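Long-range contact in penicillin-binding 1 transmembrane protein MrcA (Nitrosomonas europaea ATCC 19718, PDB 3D0F), which is probably a bifunctional peptidoglycan synthase, joining glycan-strand polymerisation to peptide cross-linking, and is represented here by its OB-like domain: residues 58-70 / 90-102. Numbering follows the deposited sequence.
Sequences TIRITGDGLKAAH and IRVKKTEKGSWQI. With PO4 (phosphate ion), chain C.
Gly65 and Trp100 meet backbone to backbone, with water filling in where the edge strands 58-61 and 100-102 fail to pair directly. The short axes of these strands cross at 72°, and the one direct hydrogen bond between the segments comes from beyond strand 58-61, in the turn region that follows it: Ile102 N reaches Gly65 O at 3.0 Å, nearly straight and in the carbonyl plane. Gly65 CA lies 3.7 Å from Trp100 O, and Gly65 O also receives a CA-H...O contact from Gln101. One water bridges Arg60 O to Trp100 N, and a second takes the N-H of Thr62 while donating to Trp100 O. A third water donates to both Gly65 O and Ile102 O and accepts from Ala69 N, tying the turn region at residues 65-69 to Ile102.

Beneath this seam the apolar groups close up. Ile59 lies across one face of the Trp100 indole at about a right angle: CG2 sits 3.7 Å from the centroid of the five-membered ring in a CH-pi contact, while CD1 reaches Trp100 CG at 3.7 Å. With CG1 of Ile59 between the backbone N and the carbonyl carbon (chi1 58°), CG2 and CD1 lie over the same face. Lys94 CB covers the opposite face of the indole, toward its rim. Ile61 CD1 touches both Ile102 CG1, 3.7 Å away, and Val92 CG1, 3.9 Å away. Farther along, Leu66 CD2 touches Ile102 CD1 at 3.9 Å, and Ala69 CB packs on Ile102 CG2, where Tyr4 of the second subunit also packs.

Within the five-stranded antiparallel order, 58-61 and 100-103 are the two outermost strands. Bringing these edges together by side-chain packing and bridging waters is consistent with the closure of a small, strongly curved beta-barrel, as in the OB fold.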
loop_
_atom_site.group_PDB
_atom_site.type_symbol
_atom_site.label_atom_id
_atom_site.label_comp_id
_atom_site.label_asym_id
_atom_site.label_seq_id
_atom_site.Cartn_x
_atom_site.Cartn_y
_atom_site.Cartn_z
ATOM N N THR A 58 11.823 10.582 -1.066
ATOM C CA THR A 58 11.212 11.875 -0.765
ATOM C C THR A 58 10.385 12.202 -2.003
ATOM O O THR A 58 10.862 12.161 -3.147
ATOM C CB THR A 58 12.216 12.962 -0.429
ATOM O OG1 THR A 58 12.950 12.608 0.766
ATOM C CG2 THR A 58 11.497 14.305 -0.192
ATOM N N ILE A 59 9.119 12.437 -1.763
ATOM C CA ILE A 59 8.165 12.779 -2.834
ATOM C C ILE A 59 7.775 14.257 -2.723
ATOM O O ILE A 59 7.899 14.853 -1.664
ATOM C CB ILE A 59 6.870 11.901 -2.792
ATOM C CG1 ILE A 59 6.129 12.002 -1.450
ATOM C CG2 ILE A 59 7.212 10.409 -3.084
ATOM C CD1 ILE A 59 4.764 11.288 -1.405
ATOM N N ARG A 60 7.357 14.808 -3.860
ATOM C CA ARG A 60 6.881 16.177 -3.941
ATOM C C ARG A 60 5.444 16.166 -4.463
ATOM O O ARG A 60 5.204 15.691 -5.595
ATOM C CB ARG A 60 7.791 17.007 -4.860
ATOM C CG ARG A 60 7.670 18.493 -4.705
ATOM C CD ARG A 60 8.903 19.184 -5.395
ATOM N NE ARG A 60 8.950 20.603 -5.155
ATOM C CZ ARG A 60 8.377 21.524 -5.911
ATOM N NH1 ARG A 60 7.668 21.203 -7.009
ATOM N NH2 ARG A 60 8.497 22.796 -5.554
ATOM N N ILE A 61 4.523 16.738 -3.690
ATOM C CA ILE A 61 3.072 16.767 -4.013
ATOM C C ILE A 61 2.749 18.203 -4.392
ATOM O O ILE A 61 3.073 19.124 -3.642
ATOM C CB ILE A 61 2.196 16.287 -2.849
ATOM C CG1 ILE A 61 2.671 14.884 -2.408
ATOM C CG2 ILE A 61 0.682 16.248 -3.238
ATOM C CD1 ILE A 61 2.640 14.670 -0.899
ATOM N N THR A 62 2.077 18.360 -5.540
ATOM C CA THR A 62 1.771 19.672 -6.113
ATOM C C THR A 62 0.417 19.604 -6.828
ATOM O O THR A 62 -0.145 18.532 -6.963
ATOM C CB THR A 62 2.824 20.126 -7.161
ATOM O OG1 THR A 62 2.813 19.226 -8.296
ATOM C CG2 THR A 62 4.229 20.148 -6.518
ATOM N N GLY A 63 -0.055 20.727 -7.337
ATOM C CA GLY A 63 -1.248 20.763 -8.213
ATOM C C GLY A 63 -2.435 19.965 -7.656
ATOM O O GLY A 63 -2.869 20.155 -6.517
ATOM N N ASP A 64 -2.944 19.080 -8.487
ATOM C CA ASP A 64 -4.149 18.293 -8.137
ATOM C C ASP A 64 -3.951 17.506 -6.841
ATOM O O ASP A 64 -4.899 17.339 -6.057
ATOM C CB ASP A 64 -4.496 17.335 -9.253
ATOM C CG ASP A 64 -4.983 18.014 -10.504
ATOM O OD1 ASP A 64 -5.259 19.243 -10.521
ATOM O OD2 ASP A 64 -5.131 17.246 -11.509
ATOM N N GLY A 65 -2.721 17.038 -6.593
ATOM C CA GLY A 65 -2.417 16.258 -5.402
ATOM C C GLY A 65 -2.633 16.976 -4.089
ATOM O O GLY A 65 -2.728 16.326 -3.056
ATOM N N LEU A 66 -2.654 18.317 -4.108
ATOM C CA LEU A 66 -2.842 19.114 -2.922
ATOM C C LEU A 66 -4.289 19.593 -2.725
ATOM O O LEU A 66 -4.597 20.215 -1.724
ATOM C CB LEU A 66 -1.931 20.359 -2.981
ATOM C CG LEU A 66 -0.447 20.099 -2.992
ATOM C CD1 LEU A 66 0.297 21.442 -3.020
ATOM C CD2 LEU A 66 0.001 19.247 -1.798
ATOM N N LYS A 67 -5.160 19.334 -3.688
ATOM C CA LYS A 67 -6.514 19.893 -3.695
ATOM C C LYS A 67 -7.310 19.514 -2.460
ATOM O O LYS A 67 -7.934 20.372 -1.800
ATOM C CB LYS A 67 -7.267 19.410 -4.933
ATOM C CG LYS A 67 -6.791 20.038 -6.250
ATOM C CD LYS A 67 -7.585 19.527 -7.480
ATOM C CE LYS A 67 -8.921 20.198 -7.625
ATOM N NZ LYS A 67 -8.781 21.639 -7.970
ATOM N N ALA A 68 -7.310 18.216 -2.154
ATOM C CA ALA A 68 -8.139 17.732 -1.033
ATOM C C ALA A 68 -7.685 18.350 0.265
ATOM O O ALA A 68 -8.507 18.682 1.113
ATOM C CB ALA A 68 -8.090 16.249 -0.938
ATOM N N ALA A 69 -6.386 18.584 0.399
ATOM C CA ALA A 69 -5.765 19.106 1.616
ATOM C C ALA A 69 -5.717 20.647 1.733
ATOM O O ALA A 69 -5.054 21.211 2.612
ATOM C CB ALA A 69 -4.352 18.490 1.766
ATOM N N HIS A 70 -6.381 21.334 0.794
ATOM C CA HIS A 70 -6.265 22.799 0.636
ATOM C C HIS A 70 -6.315 23.626 1.926
ATOM O O HIS A 70 -5.475 24.516 2.137
ATOM C CB HIS A 70 -7.280 23.320 -0.413
ATOM C CG HIS A 70 -8.744 23.143 -0.074
ATOM N ND1 HIS A 70 -9.404 21.933 -0.123
ATOM C CD2 HIS A 70 -9.699 24.067 0.234
ATOM C CE1 HIS A 70 -10.677 22.101 0.198
ATOM N NE2 HIS A 70 -10.882 23.389 0.414
ATOM N N ILE A 90 1.237 12.337 7.391
ATOM C CA ILE A 90 0.171 12.315 6.372
ATOM C C ILE A 90 0.100 10.982 5.708
ATOM O O ILE A 90 0.954 10.113 5.911
ATOM C CB ILE A 90 0.369 13.448 5.321
ATOM C CG1 ILE A 90 1.721 13.337 4.615
ATOM C CG2 ILE A 90 0.233 14.845 6.061
ATOM C CD1 ILE A 90 1.863 14.180 3.380
ATOM N N ARG A 91 -0.911 10.824 4.883
ATOM C CA ARG A 91 -1.033 9.645 4.047
ATOM C C ARG A 91 -1.051 10.116 2.609
ATOM O O ARG A 91 -1.672 11.127 2.271
ATOM C CB ARG A 91 -2.329 8.879 4.362
ATOM C CG ARG A 91 -2.431 8.474 5.841
ATOM C CD ARG A 91 -1.538 7.292 6.238
ATOM N NE ARG A 91 -1.567 7.180 7.688
ATOM C CZ ARG A 91 -0.989 6.210 8.396
ATOM N NH1 ARG A 91 -0.374 5.215 7.791
ATOM N NH2 ARG A 91 -1.060 6.263 9.733
ATOM N N VAL A 92 -0.417 9.326 1.772
ATOM C CA VAL A 92 -0.291 9.642 0.343
ATOM C C VAL A 92 -0.599 8.454 -0.544
ATOM O O VAL A 92 -0.408 7.293 -0.135
ATOM C CB VAL A 92 1.129 10.170 0.042
ATOM C CG1 VAL A 92 1.370 11.438 0.827
ATOM C CG2 VAL A 92 2.182 9.138 0.431
ATOM N N LYS A 93 -1.025 8.757 -1.766
ATOM C CA LYS A 93 -1.276 7.709 -2.746
ATOM C C LYS A 93 -0.813 8.215 -4.126
ATOM O O LYS A 93 -1.100 9.360 -4.480
ATOM C CB LYS A 93 -2.771 7.418 -2.760
ATOM C CG LYS A 93 -3.221 6.246 -3.626
ATOM C CD LYS A 93 -4.715 6.038 -3.503
ATOM C CE LYS A 93 -5.275 5.039 -4.478
ATOM N NZ LYS A 93 -4.438 3.913 -4.830
ATOM N N LYS A 94 -0.299 7.296 -4.930
ATOM C CA LYS A 94 0.185 7.611 -6.263
ATOM C C LYS A 94 -0.966 7.392 -7.247
ATOM O O LYS A 94 -1.570 6.297 -7.273
ATOM C CB LYS A 94 1.387 6.739 -6.589
ATOM C CG LYS A 94 2.139 7.180 -7.839
ATOM C CD LYS A 94 3.303 6.254 -8.105
ATOM C CE LYS A 94 4.298 6.829 -9.071
ATOM N NZ LYS A 94 5.274 5.776 -9.431
ATOM N N THR A 95 -1.297 8.398 -8.042
ATOM C CA THR A 95 -2.351 8.243 -9.017
ATOM C C THR A 95 -1.881 7.421 -10.225
ATOM O O THR A 95 -0.683 7.181 -10.421
ATOM C CB THR A 95 -2.839 9.567 -9.521
ATOM O OG1 THR A 95 -1.797 10.119 -10.357
ATOM C CG2 THR A 95 -3.202 10.535 -8.356
ATOM N N GLU A 96 -2.823 6.993 -11.074
ATOM C CA GLU A 96 -2.446 6.214 -12.255
ATOM C C GLU A 96 -1.643 7.044 -13.262
ATOM O O GLU A 96 -0.998 6.491 -14.157
ATOM C CB GLU A 96 -3.685 5.664 -12.968
ATOM C CG GLU A 96 -4.451 4.612 -12.207
ATOM C CD GLU A 96 -5.736 4.209 -12.909
ATOM O OE1 GLU A 96 -6.720 3.882 -12.213
ATOM O OE2 GLU A 96 -5.764 4.216 -14.165
ATOM N N LYS A 97 -1.742 8.363 -13.169
ATOM C CA LYS A 97 -0.936 9.214 -14.019
ATOM C C LYS A 97 0.465 9.436 -13.437
ATOM O O LYS A 97 1.324 9.926 -14.163
ATOM C CB LYS A 97 -1.626 10.549 -14.290
ATOM C CG LYS A 97 -2.897 10.428 -15.067
ATOM C CD LYS A 97 -3.638 11.708 -15.102
ATOM C CE LYS A 97 -4.900 11.570 -15.943
ATOM N NZ LYS A 97 -5.797 12.777 -15.765
ATOM N N GLY A 98 0.693 9.022 -12.195
ATOM C CA GLY A 98 2.063 8.992 -11.646
ATOM C C GLY A 98 2.390 10.023 -10.588
ATOM O O GLY A 98 3.469 9.968 -10.011
ATOM N N SER A 99 1.484 10.948 -10.322
ATOM C CA SER A 99 1.737 11.995 -9.336
ATOM C C SER A 99 1.170 11.536 -8.001
ATOM O O SER A 99 0.155 10.809 -7.936
ATOM C CB SER A 99 1.067 13.325 -9.757
ATOM O OG SER A 99 1.601 13.918 -10.926
ATOM N N TRP A 100 1.801 11.960 -6.901
ATOM C CA TRP A 100 1.333 11.654 -5.576
ATOM C C TRP A 100 0.272 12.637 -5.146
ATOM O O TRP A 100 0.312 13.806 -5.521
ATOM C CB TRP A 100 2.505 11.678 -4.573
ATOM C CG TRP A 100 3.449 10.501 -4.800
ATOM C CD1 TRP A 100 4.520 10.469 -5.626
ATOM C CD2 TRP A 100 3.371 9.194 -4.208
ATOM N NE1 TRP A 100 5.106 9.222 -5.619
ATOM C CE2 TRP A 100 4.436 8.434 -4.728
ATOM C CE3 TRP A 100 2.498 8.590 -3.309
ATOM C CZ2 TRP A 100 4.641 7.095 -4.385
ATOM C CZ3 TRP A 100 2.740 7.267 -2.937
ATOM C CH2 TRP A 100 3.784 6.537 -3.496
ATOM N N GLN A 101 -0.664 12.161 -4.319
ATOM C CA GLN A 101 -1.694 12.984 -3.726
ATOM C C GLN A 101 -1.784 12.742 -2.230
ATOM O O GLN A 101 -1.553 11.618 -1.754
ATOM C CB GLN A 101 -3.040 12.666 -4.397
ATOM C CG GLN A 101 -3.480 11.235 -4.139
ATOM C CD GLN A 101 -4.616 10.721 -4.991
ATOM O OE1 GLN A 101 -4.731 9.500 -5.163
ATOM N NE2 GLN A 101 -5.470 11.606 -5.480
ATOM N N ILE A 102 -2.136 13.789 -1.481
ATOM C CA ILE A 102 -2.404 13.690 -0.043
ATOM C C ILE A 102 -3.853 13.240 0.131
ATOM O O ILE A 102 -4.821 13.880 -0.353
ATOM C CB ILE A 102 -2.181 15.000 0.673
ATOM C CG1 ILE A 102 -0.731 15.481 0.519
ATOM C CG2 ILE A 102 -2.620 14.836 2.132
ATOM C CD1 ILE A 102 -0.406 16.819 1.194
HETATM P P PO4 C . 0.243 2.870 10.882
HETATM O O1 PO4 C . -0.195 4.154 11.526
HETATM O O2 PO4 C . 1.244 2.225 11.810
HETATM O O3 PO4 C . -0.962 1.965 10.701
HETATM O O4 PO4 C . 0.887 3.072 9.534
HETATM O O HOH W 1 4.167 13.616 -7.166
HETATM O O HOH W 2 1.385 15.827 -7.015
HETATM O O HOH W 3 -4.721 16.651 -1.203
#